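Local coordinates for protein KLTH0A00704p (Lachancea thermotolerans, PDB 4J2G) that probably acts in autophagy as a fungal Atg13, its HORMA domain here mediating recruitment of PI 3-kinase, at residues V90-D96 / K201-L207; P115-C119 / L225-Y229; E126-E130 / Y263-F269; G220-S224 / A240-Q244. The protein carries 1 engineered substitution. One frame throughout, in Å; residues are numbered along the deposited sequence.

Contact 1: residues V90-D96 / K201-L207; sequences VIETYLD and KLGTRIL
Tyr-94 lays its ring over the backbone of Gly-203, whose CA sits 4.0 Å from the ring centroid in a CH-pi contact. The ring gets there because CG stands between the backbone N and the carbonyl carbon (chi1 53°), which folds the phenol back across the partner strand; a CB at Gly-203 would run into Tyr-94 OH. At one corner of the ring, Tyr-94 CE1 meets Arg-205 NH2 at 3.5 Å, the guanidinium turned 51° from the ring. Arg-205 lies alongside Glu-92, but their ion pair is long, with Glu-92 OE1 3.8 Å from Arg-205 NE and well out of the guanidinium plane; no N-H points at the oxygen, so only the charges attract. Firmer salt bridges lead outward: Arg-205 to Glu-126, and Glu-92 to Arg-218 and Arg-131.

These side chains rise from an antiparallel pairing at the edge of the five-stranded sheet of the HORMA domain, where 201-207 is outermost and 90-96 has strand 126-136 on its other flank. Val-90 and Leu-207 exchange two backbone hydrogen bonds; Glu-92 N donates to Arg-205 O, but the return bond from Arg-205 N to Glu-92 O is weak.

On the face carrying Ile-91, Thr-93 and Leu-95, Ile-91 CG1 packs alongside Ile-206 CG1 (4.1 Å), and Leu-95 CD1 reaches Leu-202 CD1 at 3.8 Å. Helices 18-39 and 179-187 cover this face, Leu-183 touching both leucines.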
# COMPACT_ATOMS: atom_id res chain seq x y z
N VAL A 90 4.80 6.10 3.31
CA VAL A 90 4.74 4.70 2.96
C VAL A 90 3.58 4.02 3.64
O VAL A 90 3.32 4.23 4.82
CB VAL A 90 6.09 4.04 3.23
CG1 VAL A 90 6.06 2.47 3.09
CG2 VAL A 90 7.04 4.63 2.21
N ILE A 91 2.80 3.26 2.86
CA ILE A 91 1.68 2.48 3.42
C ILE A 91 1.82 1.00 3.08
O ILE A 91 1.97 0.66 1.93
CB ILE A 91 0.33 3.00 2.95
CG1 ILE A 91 0.15 4.45 3.46
CG2 ILE A 91 -0.83 2.17 3.54
CD1 ILE A 91 -1.10 5.11 2.91
N GLU A 92 1.80 0.13 4.08
CA GLU A 92 1.86 -1.31 3.82
C GLU A 92 0.47 -1.91 4.07
O GLU A 92 -0.18 -1.54 5.01
CB GLU A 92 2.85 -1.93 4.74
CG GLU A 92 4.30 -1.54 4.40
CD GLU A 92 5.31 -2.41 5.21
OE1 GLU A 92 4.96 -2.88 6.32
OE2 GLU A 92 6.43 -2.65 4.73
N THR A 93 -0.00 -2.80 3.20
CA THR A 93 -1.29 -3.45 3.35
C THR A 93 -0.91 -4.90 3.47
O THR A 93 -0.12 -5.41 2.67
CB THR A 93 -2.19 -3.25 2.13
OG1 THR A 93 -2.58 -1.86 2.03
CG2 THR A 93 -3.50 -4.10 2.23
N TYR A 94 -1.44 -5.57 4.48
CA TYR A 94 -1.04 -6.98 4.68
C TYR A 94 -2.21 -7.85 5.11
O TYR A 94 -3.21 -7.34 5.57
CB TYR A 94 0.09 -7.08 5.72
CG TYR A 94 -0.28 -6.36 7.00
CD1 TYR A 94 0.09 -5.04 7.21
CD2 TYR A 94 -1.02 -6.99 7.97
CE1 TYR A 94 -0.30 -4.36 8.35
CE2 TYR A 94 -1.38 -6.33 9.13
CZ TYR A 94 -0.99 -5.02 9.32
OH TYR A 94 -1.38 -4.37 10.48
N LEU A 95 -2.02 -9.16 5.01
CA LEU A 95 -2.96 -10.10 5.55
C LEU A 95 -2.45 -10.48 6.92
O LEU A 95 -1.38 -11.09 7.04
CB LEU A 95 -3.09 -11.30 4.64
CG LEU A 95 -4.10 -12.38 5.00
CD1 LEU A 95 -5.51 -11.81 5.08
CD2 LEU A 95 -4.00 -13.47 3.97
N ASP A 96 -3.21 -10.06 7.94
CA ASP A 96 -2.86 -10.30 9.36
C ASP A 96 -3.13 -11.74 9.83
O ASP A 96 -4.25 -12.25 9.73
CB ASP A 96 -3.66 -9.32 10.21
CG ASP A 96 -3.23 -9.30 11.66
OD1 ASP A 96 -2.58 -10.27 12.14
OD2 ASP A 96 -3.58 -8.30 12.32
N LYS A 201 -7.59 -10.99 9.05
CA LYS A 201 -8.10 -9.71 8.54
C LYS A 201 -6.99 -8.97 7.79
O LYS A 201 -5.83 -9.33 7.89
CB LYS A 201 -8.63 -8.85 9.69
CG LYS A 201 -7.58 -8.64 10.78
CD LYS A 201 -8.04 -7.74 11.92
CE LYS A 201 -6.97 -7.71 13.00
NZ LYS A 201 -7.22 -6.74 14.12
N LEU A 202 -7.39 -7.95 7.04
CA LEU A 202 -6.49 -7.03 6.41
C LEU A 202 -6.13 -5.96 7.41
O LEU A 202 -6.92 -5.64 8.23
CB LEU A 202 -7.18 -6.37 5.21
CG LEU A 202 -6.84 -6.94 3.83
CD1 LEU A 202 -6.67 -8.43 3.84
CD2 LEU A 202 -7.83 -6.55 2.73
N GLY A 203 -4.90 -5.43 7.33
CA GLY A 203 -4.38 -4.37 8.18
C GLY A 203 -3.56 -3.45 7.25
O GLY A 203 -3.25 -3.82 6.13
N THR A 204 -3.29 -2.23 7.70
CA THR A 204 -2.39 -1.31 7.05
C THR A 204 -1.60 -0.65 8.12
O THR A 204 -2.01 -0.67 9.25
CB THR A 204 -3.12 -0.16 6.33
OG1 THR A 204 -4.04 0.43 7.24
CG2 THR A 204 -3.90 -0.73 5.17
N ARG A 205 -0.53 0.02 7.73
CA ARG A 205 0.46 0.57 8.62
C ARG A 205 1.03 1.67 7.75
O ARG A 205 1.29 1.46 6.57
CB ARG A 205 1.54 -0.50 8.87
CG ARG A 205 2.82 -0.04 9.48
CD ARG A 205 3.80 -1.21 9.74
NE ARG A 205 3.13 -2.49 9.59
CZ ARG A 205 3.17 -3.44 10.52
NH1 ARG A 205 3.84 -3.22 11.65
NH2 ARG A 205 2.57 -4.61 10.33
N ILE A 206 1.19 2.83 8.35
CA ILE A 206 1.78 3.97 7.72
C ILE A 206 3.15 4.08 8.29
O ILE A 206 3.33 3.87 9.45
CB ILE A 206 0.99 5.21 8.10
CG1 ILE A 206 -0.40 5.10 7.46
CG2 ILE A 206 1.77 6.43 7.73
CD1 ILE A 206 -1.45 6.11 7.95
N LEU A 207 4.12 4.40 7.45
CA LEU A 207 5.53 4.48 7.78
C LEU A 207 6.12 5.73 7.14
O LEU A 207 5.70 6.18 6.01
CB LEU A 207 6.31 3.33 7.19
CG LEU A 207 5.90 1.94 7.71
CD1 LEU A 207 6.59 0.83 6.94
CD2 LEU A 207 6.20 1.87 9.20

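Contact 2: residues P115-C119 / L225-Y229; sequences PWNVC and LIATY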
# COMPACT_ATOMS: atom_id res chain seq x y z
N PRO A 115 -3.77 -24.37 -6.02
CA PRO A 115 -3.28 -24.07 -4.68
C PRO A 115 -1.83 -24.24 -4.45
O PRO A 115 -1.22 -25.17 -4.96
CB PRO A 115 -4.04 -25.07 -3.78
CG PRO A 115 -4.25 -26.26 -4.66
CD PRO A 115 -4.42 -25.70 -6.09
N TRP A 116 -1.27 -23.34 -3.64
CA TRP A 116 0.13 -23.31 -3.29
C TRP A 116 0.14 -23.09 -1.83
O TRP A 116 -0.64 -22.28 -1.32
CB TRP A 116 0.90 -22.16 -3.99
CG TRP A 116 0.90 -22.31 -5.52
CD1 TRP A 116 -0.13 -22.10 -6.32
CD2 TRP A 116 1.98 -22.79 -6.36
NE1 TRP A 116 0.19 -22.36 -7.62
CE2 TRP A 116 1.48 -22.82 -7.67
CE3 TRP A 116 3.27 -23.31 -6.11
CZ2 TRP A 116 2.24 -23.27 -8.76
CZ3 TRP A 116 4.04 -23.72 -7.17
CH2 TRP A 116 3.53 -23.69 -8.50
N ASN A 117 1.03 -23.79 -1.14
CA ASN A 117 1.15 -23.59 0.29
C ASN A 117 1.89 -22.33 0.58
O ASN A 117 2.89 -22.03 -0.09
CB ASN A 117 1.97 -24.72 0.92
CG ASN A 117 1.12 -25.88 1.38
OD1 ASN A 117 -0.08 -25.94 1.13
ND2 ASN A 117 1.76 -26.81 2.06
N VAL A 118 1.45 -21.64 1.64
CA VAL A 118 2.11 -20.42 2.11
C VAL A 118 2.72 -20.58 3.50
O VAL A 118 3.92 -20.39 3.67
CB VAL A 118 1.14 -19.21 2.13
CG1 VAL A 118 1.89 -17.94 2.49
CG2 VAL A 118 0.43 -19.09 0.78
N CYS A 119 1.92 -20.87 4.52
CA CYS A 119 2.47 -21.04 5.87
C CYS A 119 1.46 -21.66 6.81
O CYS A 119 0.28 -21.73 6.49
CB CYS A 119 2.97 -19.71 6.43
SG CYS A 119 1.76 -18.34 6.37
N LEU A 225 5.07 -16.82 -4.28
CA LEU A 225 4.59 -17.95 -3.47
C LEU A 225 4.23 -19.09 -4.41
O LEU A 225 4.10 -20.24 -4.03
CB LEU A 225 3.34 -17.49 -2.70
CG LEU A 225 3.75 -16.48 -1.62
CD1 LEU A 225 2.51 -15.73 -1.11
CD2 LEU A 225 4.51 -17.22 -0.49
N ILE A 226 4.07 -18.68 -5.66
CA ILE A 226 3.73 -19.40 -6.83
C ILE A 226 5.01 -19.48 -7.65
O ILE A 226 5.46 -18.46 -8.23
CB ILE A 226 2.71 -18.53 -7.62
CG1 ILE A 226 1.45 -18.35 -6.75
CG2 ILE A 226 2.44 -19.08 -9.02
CD1 ILE A 226 0.45 -17.30 -7.30
N ALA A 227 5.57 -20.69 -7.72
CA ALA A 227 6.88 -20.96 -8.34
C ALA A 227 6.83 -20.95 -9.86
O ALA A 227 7.86 -20.98 -10.51
CB ALA A 227 7.50 -22.27 -7.81
N THR A 228 5.64 -20.89 -10.46
CA THR A 228 5.60 -20.70 -11.93
C THR A 228 6.06 -19.32 -12.43
O THR A 228 6.25 -19.13 -13.62
CB THR A 228 4.22 -20.94 -12.55
OG1 THR A 228 3.28 -20.10 -11.91
CG2 THR A 228 3.78 -22.36 -12.37
N TYR A 229 6.20 -18.35 -11.55
CA TYR A 229 6.63 -17.03 -11.99
C TYR A 229 8.08 -17.02 -12.37
O TYR A 229 8.94 -17.48 -11.60
CB TYR A 229 6.38 -16.00 -10.86
CG TYR A 229 4.97 -15.51 -10.91
CD1 TYR A 229 4.54 -14.74 -12.00
CD2 TYR A 229 4.05 -15.81 -9.90
CE1 TYR A 229 3.21 -14.30 -12.06
CE2 TYR A 229 2.73 -15.35 -9.94
CZ TYR A 229 2.33 -14.56 -11.00
OH TYR A 229 1.03 -14.09 -11.04
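Strand 115-119 and the loop 225-229 approach without any hydrogen bond between them, their nearest CA atoms, those of Trp-116 and Ile-226, being 6.4 Å apart. The first segment is an outer strand of the domain's small three-stranded antiparallel sheet, and a classic beta bulge interrupts it where Val-118 and Cys-119 both face Val-106. The second leaves Leu-225 to enter a type I beta turn from Ile-226 to Tyr-229, closed by a weak bond from Tyr-229 N to Ile-226 O.

The indole of Trp-116 carries most of this surface contact, lying against the loop backbone with one face. Ile-226 CA is over that face, 4.0 Å from the centroid of the six-membered ring and 17° off its normal, a CH-pi contact. Farther along the benzo ring, Trp-116 CZ3 comes to 3.4 Å from Ala-227 N, which also lies over the face, and CZ2 meets the methyl CG2 of Thr-228 at 4.0 Å. CG of Trp-116 is anti to its carbonyl carbon (chi1 -63°), which carries the indole across the start of the turn. At the pyrrole end NE1 is hydrogen-bonded to Asp-110, which helps hold the ring's rotation. A serine in place of Trp-116 would probably leave the Ile-226 to Thr-228 backbone without its aromatic cover and Asp-110 without its indole donor. Beside the indole, a smaller apolar contact joins the strand to the loop's first residue: the methyl Val-118 CG1 touches Leu-225 CD2 at 4.0 Å.

Contact 3: residues E126-E130 / Y263-F269; sequences EIMLE and YRKDCDF
Two nitrogens of Arg-264 grip a single backbone oxygen, Met-128 O. Arg-264 NE donates to Met-128 O at 3.1 Å, while Arg-264 NH2 reaches the same oxygen at 3.3 Å, less straight at 144°. The carbonyl oxygen lies in the guanidinium plane, at its edge. The side chain runs out extended and then bends at chi3 (-63°), bringing this edge round to the strand. Further bonds fix the head: NH1 donates to Lys-223 O and NH2 also to Gly-220 O, so the buried cation is held largely by backbone carbonyls. A leucine in its place would probably leave Met-128 O without these two donors and take one donor each from Gly-220 O and Lys-223 O.

Backbone bonding continues one residue on, where Arg-264 N donates to Leu-129 O at 3.0 Å. A water gives hydrogen bonds to Leu-129 O and Arg-264 O, bridging the strands just beyond their regular pairing. Here strand 255-264 leaves the five-stranded sheet and the chain turns to join the three-stranded one at 268-271; opposite, Leu-129 and Glu-130 both face Thr-93 in a classic beta bulge.

Apolar contacts join the two sheets here. Leu-129 CD2 meets Phe-269 CE2 at 3.6 Å, the side chains running past each other in opposite directions, and Ile-127 CG2 touches Phe-269 CZ at 3.7 Å. Leu-95, Val-106 and Leu-108 also pack against the Phe-269 ring.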
# COMPACT_ATOMS: atom_id res chain seq x y z
N GLU A 126 2.27 -11.90 9.30
CA GLU A 126 1.48 -11.25 8.18
C GLU A 126 1.99 -11.61 6.78
O GLU A 126 3.13 -12.05 6.63
CB GLU A 126 1.50 -9.71 8.33
CG GLU A 126 2.90 -9.16 8.41
CD GLU A 126 2.93 -7.65 8.56
OE1 GLU A 126 2.36 -7.14 9.55
OE2 GLU A 126 3.54 -6.97 7.67
N ILE A 127 1.14 -11.44 5.76
CA ILE A 127 1.59 -11.53 4.37
C ILE A 127 1.38 -10.18 3.76
O ILE A 127 0.24 -9.69 3.71
CB ILE A 127 0.79 -12.58 3.60
CG1 ILE A 127 0.99 -13.94 4.26
CG2 ILE A 127 1.08 -12.59 2.06
CD1 ILE A 127 -0.13 -14.93 3.96
N MSE A 128 2.47 -9.57 3.28
CA MSE A 128 2.42 -8.27 2.61
C MSE A 128 1.64 -8.37 1.33
O MSE A 128 1.80 -9.33 0.59
CB MSE A 128 3.85 -7.93 2.23
CG MSE A 128 4.53 -7.19 3.34
SE MSE A 128 3.68 -5.56 3.99
CE MSE A 128 4.03 -4.67 2.28
N LEU A 129 0.81 -7.37 1.03
CA LEU A 129 0.05 -7.43 -0.17
C LEU A 129 0.28 -6.19 -1.08
O LEU A 129 0.21 -6.31 -2.29
CB LEU A 129 -1.46 -7.50 0.21
CG LEU A 129 -1.95 -8.66 1.10
CD1 LEU A 129 -3.37 -8.48 1.55
CD2 LEU A 129 -1.77 -9.99 0.40
N GLU A 130 0.45 -5.02 -0.49
CA GLU A 130 0.61 -3.80 -1.26
C GLU A 130 1.56 -2.90 -0.52
O GLU A 130 1.56 -2.88 0.73
CB GLU A 130 -0.69 -2.98 -1.34
CG GLU A 130 -1.92 -3.70 -1.83
CD GLU A 130 -3.22 -2.83 -1.70
OE1 GLU A 130 -3.41 -1.97 -0.74
OE2 GLU A 130 -4.07 -3.04 -2.58
N TYR A 263 2.21 -4.13 -5.77
CA TYR A 263 1.31 -5.08 -5.18
C TYR A 263 1.48 -6.53 -5.69
O TYR A 263 1.79 -6.76 -6.82
CB TYR A 263 -0.13 -4.63 -5.33
CG TYR A 263 -0.54 -4.42 -6.77
CD1 TYR A 263 -0.33 -3.17 -7.41
CD2 TYR A 263 -1.15 -5.42 -7.48
CE1 TYR A 263 -0.71 -2.97 -8.73
CE2 TYR A 263 -1.56 -5.23 -8.82
CZ TYR A 263 -1.36 -3.99 -9.42
OH TYR A 263 -1.73 -3.83 -10.74
N ARG A 264 1.31 -7.50 -4.80
CA ARG A 264 1.23 -8.89 -5.19
C ARG A 264 0.03 -9.11 -6.14
O ARG A 264 -1.11 -8.83 -5.76
CB ARG A 264 1.08 -9.68 -3.86
CG ARG A 264 1.25 -11.16 -4.01
CD ARG A 264 0.99 -11.89 -2.67
NE ARG A 264 1.94 -11.49 -1.64
CZ ARG A 264 3.23 -11.89 -1.57
NH1 ARG A 264 3.78 -12.69 -2.46
NH2 ARG A 264 3.99 -11.46 -0.58
N LYS A 265 0.28 -9.54 -7.38
CA LYS A 265 -0.76 -9.92 -8.37
C LYS A 265 -1.82 -10.90 -7.92
O LYS A 265 -2.97 -10.79 -8.30
CB LYS A 265 -0.11 -10.55 -9.62
CG LYS A 265 0.75 -9.60 -10.49
CD LYS A 265 1.63 -10.42 -11.44
CE LYS A 265 2.03 -9.60 -12.64
NZ LYS A 265 3.00 -10.40 -13.42
N ASP A 266 -1.44 -11.90 -7.12
CA ASP A 266 -2.41 -12.86 -6.67
C ASP A 266 -2.75 -12.70 -5.17
O ASP A 266 -1.86 -12.72 -4.31
CB ASP A 266 -1.76 -14.23 -6.88
CG ASP A 266 -1.35 -14.44 -8.29
OD1 ASP A 266 -2.19 -15.04 -9.01
OD2 ASP A 266 -0.19 -14.06 -8.67
N CYS A 267 -4.04 -12.63 -4.85
CA CYS A 267 -4.49 -12.51 -3.46
C CYS A 267 -5.62 -13.51 -3.19
O CYS A 267 -6.40 -13.34 -2.28
CB CYS A 267 -5.06 -11.11 -3.22
SG CYS A 267 -3.85 -9.80 -3.27
N ASP A 268 -5.77 -14.54 -4.00
CA ASP A 268 -6.88 -15.44 -3.72
C ASP A 268 -6.41 -16.43 -2.63
O ASP A 268 -6.12 -17.53 -2.95
CB ASP A 268 -7.30 -16.15 -5.02
CG ASP A 268 -8.55 -17.04 -4.84
OD1 ASP A 268 -9.25 -16.95 -3.83
OD2 ASP A 268 -8.83 -17.83 -5.73
N PHE A 269 -6.21 -15.94 -1.40
CA PHE A 269 -5.80 -16.70 -0.19
C PHE A 269 -6.93 -17.47 0.49
O PHE A 269 -8.08 -17.04 0.43
CB PHE A 269 -5.20 -15.76 0.85
CG PHE A 269 -3.86 -15.20 0.46
CD1 PHE A 269 -2.69 -15.96 0.63
CD2 PHE A 269 -3.76 -13.93 -0.11
CE1 PHE A 269 -1.43 -15.44 0.26
CE2 PHE A 269 -2.50 -13.41 -0.47
CZ PHE A 269 -1.33 -14.17 -0.31
O HOH W 1 -2.06 -7.22 -3.66

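Contact 4: residues G220-S224 / A240-Q244; sequences GLSKS and AHLEQ. With SO4 (sulfate ion), chain C.
A type I beta turn, Gly-220 to Lys-223, in the long connection between strands 201-208 and 242-252 of the HORMA domain, packs against the residues that lead into the second strand. Within the turn, Lys-223 N donates to Gly-220 O. His-241 points its ring into the bend: NE2 donates to Leu-221 O at 2.8 Å, the N-H...O angle being 147° and the acceptor 22° out of the ring plane. The imidazole has a neighbour on each face. Ser-224 CB sits over one, 3.3 Å from the ring centroid in a close CH-pi contact, while CG of the adjoining Leu-242 lies against the opposite face toward the rim. With chi1 at 68°, CG of His-241 is flanked by both backbone branches, and this turns the ring toward the bend. Leu-242 CD2 then meets Leu-221 CD2 at 4.0 Å, crossing it at a slant.

On the turn's outer side a sulfate, probably from the crystallisation liquor, accepts hydrogen bonds from two successive backbone amides. Leu-221 N donates to sulfate O4 at 2.9 Å. Ser-222 N donates to sulfate O2 at 2.8 Å. Ser-222 OG adds a weak bond, and Arg-131 also binds the ion. Because a carbonyl oxygen can only accept, the bond to Leu-221 O needs a proton on NE2 of His-241.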
# COMPACT_ATOMS: atom_id res chain seq x y z
N GLY A 220 7.21 -11.28 3.11
CA GLY A 220 7.44 -10.03 2.41
C GLY A 220 6.85 -10.00 0.98
O GLY A 220 6.57 -11.04 0.39
N LEU A 221 6.66 -8.80 0.43
CA LEU A 221 6.36 -8.70 -1.01
C LEU A 221 7.31 -9.50 -1.90
O LEU A 221 6.88 -10.00 -2.94
CB LEU A 221 6.37 -7.23 -1.45
CG LEU A 221 5.08 -6.43 -1.23
CD1 LEU A 221 5.24 -5.16 -2.02
CD2 LEU A 221 3.78 -7.19 -1.60
N SER A 222 8.59 -9.61 -1.50
CA SER A 222 9.63 -10.33 -2.29
C SER A 222 9.41 -11.86 -2.47
O SER A 222 9.80 -12.42 -3.50
CB SER A 222 11.05 -10.10 -1.71
OG SER A 222 11.24 -10.84 -0.48
N LYS A 223 8.79 -12.50 -1.48
CA LYS A 223 8.46 -13.92 -1.55
C LYS A 223 7.36 -14.15 -2.59
O LYS A 223 6.22 -13.72 -2.47
CB LYS A 223 8.04 -14.45 -0.16
CG LYS A 223 9.20 -14.86 0.74
CD LYS A 223 9.80 -16.24 0.40
CE LYS A 223 10.90 -16.19 -0.68
NZ LYS A 223 12.01 -17.17 -0.45
N SER A 224 7.72 -14.82 -3.66
CA SER A 224 6.75 -15.15 -4.65
C SER A 224 6.26 -16.41 -4.00
O SER A 224 6.98 -17.02 -3.18
CB SER A 224 7.48 -15.43 -5.97
OG SER A 224 8.29 -16.55 -5.82
N ALA A 240 8.33 -11.03 -11.12
CA ALA A 240 7.19 -11.18 -11.96
C ALA A 240 5.91 -11.42 -11.17
O ALA A 240 4.87 -11.16 -11.70
CB ALA A 240 7.48 -12.32 -13.01
N HIS A 241 5.98 -11.97 -9.92
CA HIS A 241 4.77 -12.09 -9.12
C HIS A 241 4.21 -10.70 -8.66
O HIS A 241 3.10 -10.64 -8.09
CB HIS A 241 4.93 -13.07 -7.92
CG HIS A 241 5.86 -12.57 -6.85
ND1 HIS A 241 7.23 -12.46 -7.03
CD2 HIS A 241 5.63 -12.18 -5.56
CE1 HIS A 241 7.80 -12.01 -5.92
NE2 HIS A 241 6.85 -11.82 -5.02
N LEU A 242 4.93 -9.58 -8.88
CA LEU A 242 4.47 -8.26 -8.34
C LEU A 242 4.12 -7.32 -9.50
O LEU A 242 4.57 -7.52 -10.61
CB LEU A 242 5.56 -7.58 -7.53
CG LEU A 242 6.00 -8.28 -6.24
CD1 LEU A 242 7.14 -7.48 -5.58
CD2 LEU A 242 4.85 -8.55 -5.24
N GLU A 243 3.31 -6.29 -9.28
CA GLU A 243 2.99 -5.38 -10.37
C GLU A 243 3.11 -3.97 -9.77
O GLU A 243 3.11 -3.83 -8.55
CB GLU A 243 1.57 -5.62 -10.79
CG GLU A 243 1.14 -4.88 -12.02
CD GLU A 243 1.10 -5.77 -13.26
OE1 GLU A 243 0.66 -6.95 -13.13
OE2 GLU A 243 1.49 -5.28 -14.36
N GLN A 244 3.18 -2.92 -10.60
CA GLN A 244 3.33 -1.58 -10.11
C GLN A 244 2.41 -0.70 -10.87
O GLN A 244 2.32 -0.88 -12.06
CB GLN A 244 4.75 -1.03 -10.36
CG GLN A 244 4.94 0.38 -9.69
CD GLN A 244 6.30 0.97 -9.97
OE1 GLN A 244 6.65 1.19 -11.15
NE2 GLN A 244 7.09 1.26 -8.89
S SO4 C . 9.49 -6.83 1.25
O1 SO4 C . 10.14 -5.78 0.50
O2 SO4 C . 9.75 -8.02 0.43
O3 SO4 C . 9.96 -7.16 2.62
O4 SO4 C . 8.08 -6.43 1.43

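How the contacts relate
From the N terminus, strand 89-96 opens contact 1, 115-119 opens contact 2 and 126-130 opens contact 3. Contact 1 closes first, when 201-207 joins the sheet at its edge; contact 2 closes at 225-229 and contact 3 at 263-269, so these three cross one another. Contact 4 runs from 220-224 to 240-244, crossing contact 2, following contact 1 in series and nesting within contact 3. Contacts 1 and 3 share the five-stranded sheet, where Leu-95 N probably bonds to Ile-127 O between neighbouring strands. Contact 2 brings the three-stranded sheet to the long loop, where Tyr-229 bonds to Asp-266 of contact 3 and packs on His-241 of contact 4. Lys-265 bonds to Ala-240 O, linking contacts 3 and 4.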